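Hypothetical conserved protein, GK1056 (Geobacillus kaustophilus, PDB 2QYH) is of unknown function but belongs to the haloacid dehalogenase-like hydrolases and may act as a magnesium-dependent phosphatase. Local coordinates at residues 187-190 / 191-195; 154-157 / 158-162. All coordinates share one frame; numbering follows the deposited sequence.

Interaction 1 of 2, residues 187-190 / 191-195; sequences GIRM and MIEKL
Lys194 N gives its hydrogen to Met190 O over 2.7 Å, one of four successive i to i+4 backbone bonds that tie 187-190 to 191-195 within helix 184-195. Ile192 N to Ile188 O is equally straight, with an N-H...O angle of 170°, and Met191 N reaches Gly187 O at 3.1 Å; Glu193 N to Arg189 O is bent and weak. On the outer side, one turn apart, Arg189 and Glu193 run side by side in the same direction and form a salt bridge, NE to OE2 3.5 Å. It is held by charge alone: OE2 sits above one face of the guanidinium, offset toward its rim, and no N-H is aimed at it. The carboxylate is turned 67° from the guanidinium plane. Arg189 starts with CG anti to the backbone N (chi1 -173°); its chain bends at chi3, and its NH1 forms the stronger salt bridge, with Glu186. Next to this pair, the selenomethionine Met190 lies alongside Lys194, but its chain is poorly ordered and the position of its end is doubtful. On the inner side, Ile188 and Ile192 meet through their CG2 methyls at 4.4 Å. Ile192 puts CG1 between its backbone N and carbonyl carbon, which lays that branch against the carbonyl oxygens of Ile188 and Arg189. The helix is thus amphipathic, with a charged outer side and an apolar inner one. Selenomethionine Met191 packs on Phe7 of strand 5-8, on Val70 and Phe72 of strand 69-72 and on Leu77 of strand 75-79, while Ile188 touches Phe7 and also Met214 of helix 212-217, fixing the helix against the mixed sheet of the hydrolase core.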
ATOM      1  N   GLY D 187     -23.576  -1.482   0.344  1.00 34.51           N
ATOM      2  CA  GLY D 187     -22.724  -2.040  -0.688  1.00 33.51           C
ATOM      3  C   GLY D 187     -22.642  -3.543  -0.504  1.00 33.51           C
ATOM      4  O   GLY D 187     -22.588  -4.295  -1.475  1.00 34.51           O
ATOM      5  N   ILE D 188     -22.625  -3.973   0.757  1.00 27.87           N
ATOM      6  CA  ILE D 188     -22.575  -5.386   1.103  1.00 26.87           C
ATOM      7  C   ILE D 188     -23.870  -6.053   0.672  1.00 27.87           C
ATOM      8  O   ILE D 188     -23.881  -7.229   0.305  1.00 27.87           O
ATOM      9  CB  ILE D 188     -22.373  -5.578   2.634  1.00 20.86           C
ATOM     10  CG1 ILE D 188     -20.928  -5.237   3.002  1.00 19.86           C
ATOM     11  CG2 ILE D 188     -22.670  -7.008   3.048  1.00 19.86           C
ATOM     12  CD1 ILE D 188     -20.631  -5.307   4.460  1.00 14.86           C
ATOM     13  N   ARG D 189     -24.963  -5.300   0.703  1.00 34.27           N
ATOM     14  CA  ARG D 189     -26.247  -5.859   0.311  1.00 36.27           C
ATOM     15  C   ARG D 189     -26.300  -6.267  -1.163  1.00 36.27           C
ATOM     16  O   ARG D 189     -26.833  -7.329  -1.474  1.00 36.27           O
ATOM     17  CB  ARG D 189     -27.387  -4.894   0.621  1.00 46.20           C
ATOM     18  CG  ARG D 189     -28.757  -5.504   0.377  1.00 48.20           C
ATOM     19  CD  ARG D 189     -29.849  -4.652   0.987  1.00 49.20           C
ATOM     20  NE  ARG D 189     -30.688  -3.986  -0.004  1.00 57.20           N
ATOM     21  CZ  ARG D 189     -30.232  -3.203  -0.976  1.00 61.20           C
ATOM     22  NH1 ARG D 189     -28.933  -2.984  -1.105  1.00 63.20           N
ATOM     23  NH2 ARG D 189     -31.080  -2.617  -1.809  1.00 62.20           N
HETATM   24  N   MSE D 190     -25.767  -5.455  -2.077  1.00 36.85           N
HETATM   25  CA  MSE D 190     -25.810  -5.873  -3.481  1.00 36.85           C
HETATM   26  C   MSE D 190     -24.690  -6.794  -3.864  1.00 36.85           C
HETATM   27  O   MSE D 190     -24.794  -7.527  -4.841  1.00 55.95           O
HETATM   28  CB  MSE D 190     -25.799  -4.709  -4.453  1.00 91.30           C
HETATM   29  CG  MSE D 190     -25.592  -3.382  -3.850  1.00 91.30           C
HETATM   30 SE   MSE D 190     -26.828  -2.225  -4.733  1.00 91.30          SE
HETATM   31  CE  MSE D 190     -27.931  -3.496  -5.694  1.00 91.30           C
HETATM   32  N   MSE D 191     -23.595  -6.731  -3.123  1.00 28.24           N
HETATM   33  CA  MSE D 191     -22.516  -7.637  -3.405  1.00 28.24           C
HETATM   34  C   MSE D 191     -23.163  -9.021  -3.273  1.00 28.24           C
HETATM   35  O   MSE D 191     -23.101  -9.838  -4.201  1.00 35.80           O
HETATM   36  CB  MSE D 191     -21.405  -7.485  -2.380  1.00 64.86           C
HETATM   37  CG  MSE D 191     -20.475  -8.676  -2.335  1.00 64.86           C
HETATM   38 SE   MSE D 191     -18.753  -8.349  -3.107  1.00 64.86          SE
HETATM   39  CE  MSE D 191     -19.133  -8.800  -4.935  1.00 64.86           C
ATOM     40  N   ILE D 192     -23.823  -9.261  -2.133  1.00 24.67           N
ATOM     41  CA  ILE D 192     -24.453 -10.552  -1.884  1.00 24.67           C
ATOM     42  C   ILE D 192     -25.692 -10.815  -2.729  1.00 24.67           C
ATOM     43  O   ILE D 192     -26.048 -11.971  -2.977  1.00 24.67           O
ATOM     44  CB  ILE D 192     -24.796 -10.745  -0.383  1.00 23.93           C
ATOM     45  CG1 ILE D 192     -25.927  -9.805   0.037  1.00 22.93           C
ATOM     46  CG2 ILE D 192     -23.548 -10.498   0.460  1.00 23.93           C
ATOM     47  CD1 ILE D 192     -26.358  -9.972   1.474  1.00 22.93           C
ATOM     48  N   GLU D 193     -26.350  -9.755  -3.178  1.00 29.56           N
ATOM     49  CA  GLU D 193     -27.522  -9.913  -4.022  1.00 31.56           C
ATOM     50  C   GLU D 193     -27.037 -10.398  -5.380  1.00 30.56           C
ATOM     51  O   GLU D 193     -27.551 -11.374  -5.918  1.00 30.56           O
ATOM     52  CB  GLU D 193     -28.254  -8.586  -4.167  1.00 57.30           C
ATOM     53  CG  GLU D 193     -29.530  -8.503  -3.362  1.00 59.30           C
ATOM     54  CD  GLU D 193     -30.153  -7.119  -3.402  1.00 60.30           C
ATOM     55  OE1 GLU D 193     -30.187  -6.505  -4.497  1.00 63.30           O
ATOM     56  OE2 GLU D 193     -30.616  -6.652  -2.337  1.00 65.30           O
ATOM     57  N   LYS D 194     -26.025  -9.722  -5.917  1.00 34.68           N
ATOM     58  CA  LYS D 194     -25.464 -10.076  -7.214  1.00 33.68           C
ATOM     59  C   LYS D 194     -24.794 -11.447  -7.176  1.00 33.68           C
ATOM     60  O   LYS D 194     -24.879 -12.209  -8.137  1.00 33.68           O
ATOM     61  CB  LYS D 194     -24.432  -9.032  -7.669  1.00 36.34           C
ATOM     62  CG  LYS D 194     -24.925  -7.593  -7.793  1.00 37.34           C
ATOM     63  CD  LYS D 194     -26.016  -7.433  -8.836  1.00 42.34           C
ATOM     64  CE  LYS D 194     -26.175  -5.972  -9.260  1.00 45.34           C
ATOM     65  NZ  LYS D 194     -26.418  -5.044  -8.119  1.00 46.34           N
ATOM     66  N   LEU D 195     -24.116 -11.761  -6.076  1.00 27.33           N
ATOM     67  CA  LEU D 195     -23.438 -13.052  -5.961  1.00 27.33           C
ATOM     68  C   LEU D 195     -24.421 -14.186  -5.685  1.00 27.33           C
ATOM     69  O   LEU D 195     -24.096 -15.361  -5.858  1.00 27.33           O
ATOM     70  CB  LEU D 195     -22.376 -13.012  -4.854  1.00 31.27           C
ATOM     71  CG  LEU D 195     -21.205 -12.051  -5.088  1.00 31.27           C
ATOM     72  CD1 LEU D 195     -20.213 -12.146  -3.941  1.00 28.27           C
ATOM     73  CD2 LEU D 195     -20.523 -12.389  -6.412  1.00 32.27           C
TER

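Interaction 2 of 2, residues 154-157 / 158-162; sequences EEEP and YVRNY
Glu156 and Arg160, one turn apart on helix 156-161, form a salt bridge from OE1 to NH1 at 3.1 Å. Their chains approach at a slant, and the carboxylate and guanidinium planes stand 67° apart, so the groups do not pair flat. Glu156 sets out with CG anti to its own N (chi1 171°) and turns at chi2, bringing OE1 back toward the arginine. Beneath this exposed pair the backbone closes the first turns: Val159 N bonds to Glu155 O at 3.0 Å and nearly straight (173°), Arg160 N to Glu156 O at 2.8 Å, and Asn161 N to Pro157 O. CG2 of Val159 rests 3.4 Å from Glu155 O. The Tyr158 ring slants past the preceding residues, with CD2 3.7 Å from Glu154 O. It touches Leu90 and Ala94 of helix 84-96, and its OH is hydrogen-bonded to His99 ND1 and Asn97 ND2, while Glu154 OE1 accepts a bond from Arg151 N and its OE2 is bonded to His99 NE2. An alanine in place of Tyr158 is likely to open a gap beside Leu90 and Ala94 and leave His99 ND1 and Asn97 ND2 without the hydroxyl they now share. With Glu155 bound by Arg169, and Asn161 and Tyr162 both bonded to Glu93, the short helix is fastened to helix 84-96 on one flank and to the edge strand 165-171 of the five-stranded antiparallel sheet.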
ATOM      1  N   GLU D 154     -19.367  25.569   9.885  1.00 44.96           N
ATOM      2  CA  GLU D 154     -19.703  26.048   8.548  1.00 43.96           C
ATOM      3  C   GLU D 154     -20.504  25.089   7.657  1.00 43.96           C
ATOM      4  O   GLU D 154     -20.976  25.487   6.585  1.00 43.96           O
ATOM      5  CB  GLU D 154     -18.414  26.429   7.817  1.00 67.09           C
ATOM      6  CG  GLU D 154     -17.453  27.262   8.646  1.00 68.09           C
ATOM      7  CD  GLU D 154     -16.074  27.372   8.010  1.00 68.09           C
ATOM      8  OE1 GLU D 154     -15.345  26.356   7.964  1.00 69.09           O
ATOM      9  OE2 GLU D 154     -15.721  28.480   7.552  1.00 69.09           O
ATOM     10  N   GLU D 155     -20.667  23.841   8.090  1.00 58.34           N
ATOM     11  CA  GLU D 155     -21.367  22.833   7.289  1.00 58.34           C
ATOM     12  C   GLU D 155     -22.885  22.968   7.109  1.00 58.34           C
ATOM     13  O   GLU D 155     -23.409  22.609   6.053  1.00 58.34           O
ATOM     14  CB  GLU D 155     -21.047  21.431   7.825  1.00 56.76           C
ATOM     15  CG  GLU D 155     -21.482  21.204   9.258  1.00 56.76           C
ATOM     16  CD  GLU D 155     -21.013  19.875   9.811  1.00 57.76           C
ATOM     17  OE1 GLU D 155     -19.791  19.612   9.757  1.00 58.76           O
ATOM     18  OE2 GLU D 155     -21.862  19.101  10.304  1.00 56.76           O
ATOM     19  N   GLU D 156     -23.585  23.474   8.122  1.00 57.61           N
ATOM     20  CA  GLU D 156     -25.046  23.632   8.058  1.00 57.61           C
ATOM     21  C   GLU D 156     -25.611  23.914   6.655  1.00 55.61           C
ATOM     22  O   GLU D 156     -26.446  23.158   6.154  1.00 55.61           O
ATOM     23  CB  GLU D 156     -25.501  24.734   9.024  1.00100.99           C
ATOM     24  CG  GLU D 156     -26.973  25.128   8.887  1.00100.99           C
ATOM     25  CD  GLU D 156     -27.926  24.019   9.294  1.00100.99           C
ATOM     26  OE1 GLU D 156     -27.789  22.895   8.771  1.00100.99           O
ATOM     27  OE2 GLU D 156     -28.818  24.274  10.131  1.00100.99           O
ATOM     28  N   PRO D 157     -25.166  25.006   6.007  1.00 51.04           N
ATOM     29  CA  PRO D 157     -25.653  25.352   4.665  1.00 50.04           C
ATOM     30  C   PRO D 157     -25.550  24.199   3.671  1.00 49.04           C
ATOM     31  O   PRO D 157     -26.542  23.809   3.059  1.00 49.04           O
ATOM     32  CB  PRO D 157     -24.765  26.530   4.271  1.00 48.37           C
ATOM     33  CG  PRO D 157     -24.484  27.181   5.588  1.00 48.37           C
ATOM     34  CD  PRO D 157     -24.181  26.001   6.473  1.00 49.37           C
ATOM     35  N   TYR D 158     -24.340  23.664   3.515  1.00 49.24           N
ATOM     36  CA  TYR D 158     -24.080  22.552   2.600  1.00 48.24           C
ATOM     37  C   TYR D 158     -25.019  21.388   2.880  1.00 48.24           C
ATOM     38  O   TYR D 158     -25.649  20.849   1.968  1.00 47.24           O
ATOM     39  CB  TYR D 158     -22.632  22.087   2.750  1.00 46.10           C
ATOM     40  CG  TYR D 158     -21.618  23.157   2.438  1.00 45.10           C
ATOM     41  CD1 TYR D 158     -21.514  23.687   1.155  1.00 44.10           C
ATOM     42  CD2 TYR D 158     -20.762  23.645   3.426  1.00 44.10           C
ATOM     43  CE1 TYR D 158     -20.582  24.679   0.859  1.00 44.10           C
ATOM     44  CE2 TYR D 158     -19.826  24.639   3.142  1.00 44.10           C
ATOM     45  CZ  TYR D 158     -19.744  25.149   1.857  1.00 45.10           C
ATOM     46  OH  TYR D 158     -18.825  26.126   1.563  1.00 45.10           O
ATOM     47  N   VAL D 159     -25.098  21.005   4.150  1.00 39.96           N
ATOM     48  CA  VAL D 159     -25.967  19.921   4.580  1.00 39.96           C
ATOM     49  C   VAL D 159     -27.390  20.205   4.113  1.00 40.96           C
ATOM     50  O   VAL D 159     -28.052  19.340   3.538  1.00 40.96           O
ATOM     51  CB  VAL D 159     -25.971  19.793   6.130  1.00 32.73           C
ATOM     52  CG1 VAL D 159     -26.985  18.745   6.573  1.00 32.73           C
ATOM     53  CG2 VAL D 159     -24.578  19.430   6.633  1.00 31.73           C
ATOM     54  N   ARG D 160     -27.835  21.437   4.361  1.00 46.36           N
ATOM     55  CA  ARG D 160     -29.173  21.920   4.021  1.00 47.36           C
ATOM     56  C   ARG D 160     -29.443  22.090   2.524  1.00 46.36           C
ATOM     57  O   ARG D 160     -30.509  21.711   2.036  1.00 45.36           O
ATOM     58  CB  ARG D 160     -29.413  23.263   4.707  1.00 80.31           C
ATOM     59  CG  ARG D 160     -30.792  23.445   5.310  1.00 83.31           C
ATOM     60  CD  ARG D 160     -30.859  22.824   6.693  1.00 84.31           C
ATOM     61  NE  ARG D 160     -30.992  21.372   6.653  1.00 84.90           N
ATOM     62  CZ  ARG D 160     -30.737  20.572   7.683  1.00 84.90           C
ATOM     63  NH1 ARG D 160     -30.324  21.080   8.838  1.00 84.90           N
ATOM     64  NH2 ARG D 160     -30.907  19.264   7.561  1.00 84.90           N
ATOM     65  N   ASN D 161     -28.489  22.665   1.796  1.00 48.84           N
ATOM     66  CA  ASN D 161     -28.673  22.900   0.369  1.00 48.84           C
ATOM     67  C   ASN D 161     -28.434  21.694  -0.519  1.00 47.84           C
ATOM     68  O   ASN D 161     -28.768  21.724  -1.704  1.00 47.84           O
ATOM     69  CB  ASN D 161     -27.772  24.040  -0.115  1.00 67.78           C
ATOM     70  CG  ASN D 161     -28.025  25.340   0.623  1.00 67.78           C
ATOM     71  OD1 ASN D 161     -29.162  25.659   0.978  1.00 64.78           O
ATOM     72  ND2 ASN D 161     -26.962  26.108   0.845  1.00 67.78           N
ATOM     73  N   TYR D 162     -27.861  20.634   0.039  1.00 57.30           N
ATOM     74  CA  TYR D 162     -27.577  19.449  -0.759  1.00 56.30           C
ATOM     75  C   TYR D 162     -28.029  18.163  -0.106  1.00 56.30           C
ATOM     76  O   TYR D 162     -27.213  17.362   0.344  1.00 56.30           O
ATOM     77  CB  TYR D 162     -26.084  19.380  -1.059  1.00 49.08           C
ATOM     78  CG  TYR D 162     -25.610  20.527  -1.916  1.00 48.08           C
ATOM     79  CD1 TYR D 162     -25.648  20.444  -3.308  1.00 48.08           C
ATOM     80  CD2 TYR D 162     -25.154  21.709  -1.334  1.00 48.08           C
ATOM     81  CE1 TYR D 162     -25.241  21.509  -4.100  1.00 49.08           C
ATOM     82  CE2 TYR D 162     -24.749  22.782  -2.112  1.00 48.08           C
ATOM     83  CZ  TYR D 162     -24.792  22.675  -3.494  1.00 49.08           C
ATOM     84  OH  TYR D 162     -24.366  23.731  -4.265  1.00 49.08           O
TER

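Both interactions are i to i+4 contacts along single helices, each with a glutamate-arginine pair on its outer side, but they hold different parts of the chain. Interaction 1 belongs to helix 184-195 and is partly buried, its apolar side lying on the mixed sheet. Interaction 2 belongs to helix 156-161 beside the five-stranded antiparallel sheet and is a surface contact, attached chiefly through polar side chains and two buried tyrosines. The centres of interaction 1 and interaction 2 are about 31 Å apart and the nearest atoms of interaction 1 and interaction 2 about 19 Å, without touching. This separation fits a hydrolase core carrying a distinct cap, as in many relatives of this superfamily.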